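PDB 4M7O: iron-binding protein from Staphylococcus epidermidis, which probably binds iron, or an iron complex, outside the cell as the solute-binding component of an uptake system. Local coordinates for residues K223-S226 against D227-M231; Y174-G177 against K178-F182. All coordinates share one frame; numbering follows the deposited sequence.

Interaction 1: residues K223-S226 against D227-M231; sequences KSKS and DYIEM
S224 and D227 meet at the first turn of helix 225-234, where S224 is the N-cap. Its OG accepts a hydrogen bond from D227 N at 3.2 Å, with an N-H...O angle of 144°. OG stands between the backbone N and the carbonyl carbon of S224 (chi1 67°), and this brings it over the open start of the helix. The carboxylate of D227 lies close by, with its CG 3.0 Å from S224 OG.

Backbone bonds carry the rest of the polar contact. Y228 N donates to S224 O at 3.2 Å. D227 N makes a second, weak bond to the same oxygen. I229 N reaches K225 O at 3.0 Å, and E230 N reaches S226 O at the same length. The last is the more bent of the two, and its donor is tilted 31° from the carbonyl plane.

Apolar contact is slight. The extended chain of K225 passes I229 obliquely, and K225 CG meets I229 CD1 at 3.9 Å. Two other side-chain carbons lie against helix carbonyls: I229 CG1 is 3.2 Å from K225 O, and E230 CG lies near S226 O.

The buried ring of Y228 packs on strands 216-219 and 249-251, and its OH is hydrogen-bonded to E166. K223 O bonds to T251 OG1, which ties the residue before the N-cap to strand 249-251.

K223 NZ and D227 OD2 are 6.6 Å apart, too far for a salt bridge; any attraction would be weak and long-range. The negative charge of D227 would probably interact favourably with the helix dipole. S224 OG gives D227 N a side-chain acceptor besides the weak bond to S224 O, as an N-cap does.

Interaction 2: residues Y174-G177 against K178-F182; sequences YTAG and KDTFF
T180 folds back on G177, and its OG1 donates a hydrogen bond to G177 O at 2.6 Å. The approach is nearly in line with the carbonyl bond, at a C=O...O angle of 163°. OG1 sits between the backbone N and the carbonyl carbon of T180 (chi1 61°), and CG2 is beside the backbone N. Both branches therefore reach the 174-177 side. T180 OG1 is 3.7 Å from A176 CB, and T180 CG2 is 4.1 Å from the same methyl. A176 CB also meets the F182 ring at its edge, near the ring plane, 4.3 Å from CD2. This is the tight, buried part. W201 packs on both A176 and T180, and F182 continues onto M165 of strand 162-168.

The motif is a strand-loop-helix connection with a threonine N-cap. Strand 174-176 ends, the chain turns through 177-180, and helix 181-188 begins. T180 OG1 serves both sides of the turn: it donates to G177 O and accepts from N183 N in the first turn of the helix.

The other side is looser. D179 is exposed at the outside of the turn. The side chain of K178 leads away from the turn, and its NZ makes a long, weak ion pair with E187.

How the interactions relate
Both interactions are local, and each lies at the start of a helix capped by a hydroxyl side chain. They differ in depth. Interaction 1 is at the surface and mostly exposed, while interaction 2 is largely buried. Their centres are 21 Å apart and their nearest atoms about 8 Å apart, without touching. Both helices adjoin strands of the same mixed sheet, but different ones: interaction 1 covers strands 216-219 and 249-251, whereas interaction 2 leads out of strand 174-176. Interaction 1 is mainly backbone bonding with charged side chains around it. Interaction 2 combines a single hydroxyl bond with apolar packing.

Interaction 1: residues K223-S226 against D227-M231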
ATOM      1  N   LYS A 223     -12.391   5.136  -6.986  1.00 38.21           N
ATOM      2  CA  LYS A 223     -13.665   5.561  -7.550  1.00 44.83           C
ATOM      3  C   LYS A 223     -14.213   4.396  -8.349  1.00 37.55           C
ATOM      4  O   LYS A 223     -13.460   3.516  -8.758  1.00 37.49           O
ATOM      5  CB  LYS A 223     -13.468   6.728  -8.522  1.00 49.00           C
ATOM      6  CG  LYS A 223     -12.627   7.890  -8.027  1.00 54.15           C
ATOM      7  CD  LYS A 223     -13.468   8.878  -7.241  1.00 65.00           C
ATOM      8  CE  LYS A 223     -12.828  10.263  -7.216  1.00 68.47           C
ATOM      9  NZ  LYS A 223     -13.488  11.127  -6.199  1.00 73.34           N
ATOM     10  N   SER A 224     -15.516   4.401  -8.603  1.00 34.41           N
ATOM     11  CA  SER A 224     -16.108   3.404  -9.478  1.00 37.41           C
ATOM     12  C   SER A 224     -15.571   3.641 -10.877  1.00 43.10           C
ATOM     13  O   SER A 224     -15.194   4.759 -11.212  1.00 41.90           O
ATOM     14  CB  SER A 224     -17.625   3.546  -9.490  1.00 44.54           C
ATOM     15  OG  SER A 224     -18.005   4.762 -10.107  1.00 45.04           O
ATOM     16  N   LYS A 225     -15.523   2.594 -11.687  1.00 46.94           N
ATOM     17  CA  LYS A 225     -14.989   2.716 -13.033  1.00 41.11           C
ATOM     18  C   LYS A 225     -15.799   3.715 -13.838  1.00 43.55           C
ATOM     19  O   LYS A 225     -15.234   4.546 -14.529  1.00 43.31           O
ATOM     20  CB  LYS A 225     -14.997   1.352 -13.728  1.00 43.88           C
ATOM     21  CG  LYS A 225     -14.284   1.330 -15.076  1.00 44.86           C
ATOM     22  CD  LYS A 225     -14.369  -0.072 -15.684  1.00 53.92           C
ATOM     23  CE  LYS A 225     -13.532  -0.213 -16.952  1.00 50.62           C
ATOM     24  NZ  LYS A 225     -13.494  -1.640 -17.405  1.00 57.61           N
ATOM     25  N   SER A 226     -17.122   3.642 -13.739  1.00 47.96           N
ATOM     26  CA  SER A 226     -17.989   4.540 -14.503  1.00 53.82           C
ATOM     27  C   SER A 226     -17.753   6.009 -14.154  1.00 53.11           C
ATOM     28  O   SER A 226     -17.872   6.880 -15.014  1.00 53.17           O
ATOM     29  CB  SER A 226     -19.459   4.183 -14.279  1.00 59.91           C
ATOM     30  OG  SER A 226     -19.808   4.299 -12.907  1.00 64.53           O
ATOM     31  N   ASP A 227     -17.422   6.280 -12.892  1.00 50.24           N
ATOM     32  CA  ASP A 227     -17.171   7.651 -12.436  1.00 51.08           C
ATOM     33  C   ASP A 227     -15.883   8.226 -13.015  1.00 46.80           C
ATOM     34  O   ASP A 227     -15.843   9.391 -13.429  1.00 45.69           O
ATOM     35  CB  ASP A 227     -17.125   7.722 -10.904  1.00 47.28           C
ATOM     36  CG  ASP A 227     -18.509   7.761 -10.279  1.00 61.04           C
ATOM     37  OD1 ASP A 227     -19.500   7.473 -10.987  1.00 67.20           O
ATOM     38  OD2 ASP A 227     -18.605   8.070  -9.072  1.00 68.46           O
ATOM     39  N   TYR A 228     -14.831   7.413 -13.042  1.00 42.36           N
ATOM     40  CA  TYR A 228     -13.569   7.865 -13.607  1.00 42.91           C
ATOM     41  C   TYR A 228     -13.722   8.042 -15.108  1.00 41.71           C
ATOM     42  O   TYR A 228     -13.171   8.982 -15.682  1.00 40.62           O
ATOM     43  CB  TYR A 228     -12.439   6.892 -13.281  1.00 39.36           C
ATOM     44  CG  TYR A 228     -11.079   7.330 -13.785  1.00 40.67           C
ATOM     45  CD1 TYR A 228     -10.589   8.603 -13.517  1.00 39.09           C
ATOM     46  CD2 TYR A 228     -10.278   6.463 -14.502  1.00 32.43           C
ATOM     47  CE1 TYR A 228      -9.340   8.997 -13.966  1.00 37.25           C
ATOM     48  CE2 TYR A 228      -9.029   6.848 -14.961  1.00 37.45           C
ATOM     49  CZ  TYR A 228      -8.563   8.112 -14.694  1.00 37.57           C
ATOM     50  OH  TYR A 228      -7.316   8.484 -15.152  1.00 38.26           O
ATOM     51  N   ILE A 229     -14.492   7.149 -15.731  1.00 42.32           N
ATOM     52  CA  ILE A 229     -14.785   7.254 -17.157  1.00 42.77           C
ATOM     53  C   ILE A 229     -15.505   8.566 -17.463  1.00 44.02           C
ATOM     54  O   ILE A 229     -15.188   9.229 -18.452  1.00 42.45           O
ATOM     55  CB  ILE A 229     -15.609   6.046 -17.681  1.00 50.11           C
ATOM     56  CG1 ILE A 229     -14.768   4.767 -17.677  1.00 44.60           C
ATOM     57  CG2 ILE A 229     -16.109   6.291 -19.092  1.00 51.11           C
ATOM     58  CD1 ILE A 229     -15.563   3.516 -18.021  1.00 50.10           C
ATOM     59  N   GLU A 230     -16.446   8.965 -16.608  1.00 40.44           N
ATOM     60  CA  GLU A 230     -17.171  10.215 -16.847  1.00 47.31           C
ATOM     61  C   GLU A 230     -16.282  11.446 -16.659  1.00 48.24           C
ATOM     62  O   GLU A 230     -16.390  12.411 -17.416  1.00 48.17           O
ATOM     63  CB  GLU A 230     -18.446  10.306 -16.001  1.00 56.25           C
ATOM     64  CG  GLU A 230     -19.506   9.259 -16.368  1.00 69.80           C
ATOM     65  CD  GLU A 230     -19.949   9.325 -17.834  1.00 78.97           C
ATOM     66  OE1 GLU A 230     -20.319  10.424 -18.298  1.00 82.84           O
ATOM     67  OE2 GLU A 230     -19.930   8.277 -18.524  1.00 77.62           O
HETATM   68  N   MSE A 231     -15.397  11.411 -15.667  1.00 41.77           N
HETATM   69  CA  MSE A 231     -14.437  12.493 -15.493  1.00 43.14           C
HETATM   70  C   MSE A 231     -13.560  12.653 -16.731  1.00 38.22           C
HETATM   71  O   MSE A 231     -13.340  13.766 -17.199  1.00 43.48           O
HETATM   72  CB  MSE A 231     -13.544  12.228 -14.287  1.00 40.34           C
HETATM   73  CG  MSE A 231     -14.249  12.278 -12.951  1.00 58.40           C
HETATM   74 SE   MSE A 231     -13.007  11.676 -11.562  1.00103.46          SE
HETATM   75  CE  MSE A 231     -11.443  12.676 -12.185  1.00 32.07           C
TER

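Interaction 2: residues Y174-G177 against K178-F182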
ATOM      1  N   TYR A 174      -2.617  14.472 -10.223  1.00 25.79           N
ATOM      2  CA  TYR A 174      -1.303  14.018  -9.786  1.00 31.14           C
ATOM      3  C   TYR A 174      -1.022  12.636 -10.316  1.00 27.38           C
ATOM      4  O   TYR A 174      -1.913  11.784 -10.372  1.00 32.72           O
ATOM      5  CB  TYR A 174      -1.218  13.976  -8.257  1.00 23.24           C
ATOM      6  CG  TYR A 174      -0.943  15.332  -7.619  1.00 27.33           C
ATOM      7  CD1 TYR A 174      -1.921  16.317  -7.580  1.00 27.99           C
ATOM      8  CD2 TYR A 174       0.289  15.616  -7.038  1.00 25.33           C
ATOM      9  CE1 TYR A 174      -1.670  17.577  -6.969  1.00 26.83           C
ATOM     10  CE2 TYR A 174       0.542  16.867  -6.413  1.00 29.20           C
ATOM     11  CZ  TYR A 174      -0.440  17.835  -6.390  1.00 31.50           C
ATOM     12  OH  TYR A 174      -0.173  19.069  -5.810  1.00 32.93           O
ATOM     13  N   THR A 175       0.230  12.395 -10.669  1.00 25.93           N
ATOM     14  CA  THR A 175       0.619  11.072 -11.099  1.00 37.59           C
ATOM     15  C   THR A 175       1.672  10.551 -10.162  1.00 34.75           C
ATOM     16  O   THR A 175       2.166  11.288  -9.309  1.00 35.50           O
ATOM     17  CB  THR A 175       1.180  11.077 -12.521  1.00 34.31           C
ATOM     18  OG1 THR A 175       1.463   9.727 -12.915  1.00 35.26           O
ATOM     19  CG2 THR A 175       2.449  11.893 -12.581  1.00 31.39           C
ATOM     20  N   ALA A 176       2.013   9.278 -10.329  1.00 34.28           N
ATOM     21  CA  ALA A 176       3.076   8.651  -9.562  1.00 36.37           C
ATOM     22  C   ALA A 176       4.229   8.321 -10.497  1.00 36.21           C
ATOM     23  O   ALA A 176       4.065   7.570 -11.455  1.00 37.16           O
ATOM     24  CB  ALA A 176       2.570   7.395  -8.885  1.00 41.32           C
ATOM     25  N   GLY A 177       5.398   8.888 -10.224  1.00 35.85           N
ATOM     26  CA  GLY A 177       6.567   8.616 -11.045  1.00 38.08           C
ATOM     27  C   GLY A 177       7.444   7.581 -10.366  1.00 41.26           C
ATOM     28  O   GLY A 177       6.942   6.684  -9.682  1.00 34.93           O
ATOM     29  N   LYS A 178       8.754   7.698 -10.553  1.00 40.02           N
ATOM     30  CA  LYS A 178       9.696   6.775  -9.934  1.00 49.27           C
ATOM     31  C   LYS A 178       9.703   6.920  -8.417  1.00 47.80           C
ATOM     32  O   LYS A 178       9.176   7.897  -7.877  1.00 48.56           O
ATOM     33  CB  LYS A 178      11.104   6.999 -10.486  1.00 56.33           C
ATOM     34  CG  LYS A 178      11.376   6.259 -11.784  1.00 60.35           C
ATOM     35  CD  LYS A 178      12.802   6.510 -12.258  1.00 72.26           C
ATOM     36  CE  LYS A 178      13.336   5.329 -13.056  1.00 80.63           C
ATOM     37  NZ  LYS A 178      12.488   5.008 -14.234  1.00 81.87           N
ATOM     38  N   ASP A 179      10.307   5.943  -7.745  1.00 47.32           N
ATOM     39  CA  ASP A 179      10.354   5.891  -6.281  1.00 44.42           C
ATOM     40  C   ASP A 179       8.965   5.795  -5.662  1.00 44.26           C
ATOM     41  O   ASP A 179       8.745   6.259  -4.546  1.00 44.00           O
ATOM     42  CB  ASP A 179      11.094   7.098  -5.691  1.00 47.77           C
ATOM     43  CG  ASP A 179      12.535   7.186  -6.152  1.00 58.38           C
ATOM     44  OD1 ASP A 179      13.103   6.143  -6.537  1.00 65.33           O
ATOM     45  OD2 ASP A 179      13.099   8.301  -6.120  1.00 60.40           O
ATOM     46  N   THR A 180       8.022   5.195  -6.378  1.00 38.64           N
ATOM     47  CA  THR A 180       6.696   4.966  -5.804  1.00 37.28           C
ATOM     48  C   THR A 180       6.338   3.501  -5.904  1.00 39.17           C
ATOM     49  O   THR A 180       6.870   2.777  -6.752  1.00 36.12           O
ATOM     50  CB  THR A 180       5.601   5.769  -6.512  1.00 39.06           C
ATOM     51  OG1 THR A 180       5.543   5.365  -7.888  1.00 33.67           O
ATOM     52  CG2 THR A 180       5.862   7.289  -6.403  1.00 33.10           C
ATOM     53  N   PHE A 181       5.415   3.079  -5.049  1.00 32.91           N
ATOM     54  CA  PHE A 181       4.975   1.700  -5.029  1.00 32.71           C
ATOM     55  C   PHE A 181       4.306   1.356  -6.346  1.00 34.24           C
ATOM     56  O   PHE A 181       4.574   0.306  -6.931  1.00 35.89           O
ATOM     57  CB  PHE A 181       4.038   1.446  -3.843  1.00 32.73           C
ATOM     58  CG  PHE A 181       4.171   0.065  -3.262  1.00 37.50           C
ATOM     59  CD1 PHE A 181       4.154  -1.047  -4.080  1.00 43.06           C
ATOM     60  CD2 PHE A 181       4.359  -0.119  -1.906  1.00 44.67           C
ATOM     61  CE1 PHE A 181       4.282  -2.324  -3.559  1.00 45.78           C
ATOM     62  CE2 PHE A 181       4.497  -1.398  -1.379  1.00 46.40           C
ATOM     63  CZ  PHE A 181       4.460  -2.500  -2.214  1.00 38.78           C
ATOM     64  N   PHE A 182       3.453   2.244  -6.836  1.00 34.42           N
ATOM     65  CA  PHE A 182       2.807   1.988  -8.119  1.00 36.63           C
ATOM     66  C   PHE A 182       3.822   1.861  -9.244  1.00 39.35           C
ATOM     67  O   PHE A 182       3.597   1.101 -10.187  1.00 41.60           O
ATOM     68  CB  PHE A 182       1.778   3.067  -8.441  1.00 34.95           C
ATOM     69  CG  PHE A 182       0.674   3.161  -7.424  1.00 42.42           C
ATOM     70  CD1 PHE A 182       0.010   2.020  -7.008  1.00 43.43           C
ATOM     71  CD2 PHE A 182       0.314   4.382  -6.871  1.00 44.22           C
ATOM     72  CE1 PHE A 182      -1.004   2.085  -6.051  1.00 39.36           C
ATOM     73  CE2 PHE A 182      -0.701   4.458  -5.917  1.00 47.84           C
ATOM     74  CZ  PHE A 182      -1.361   3.308  -5.513  1.00 41.13           C
TER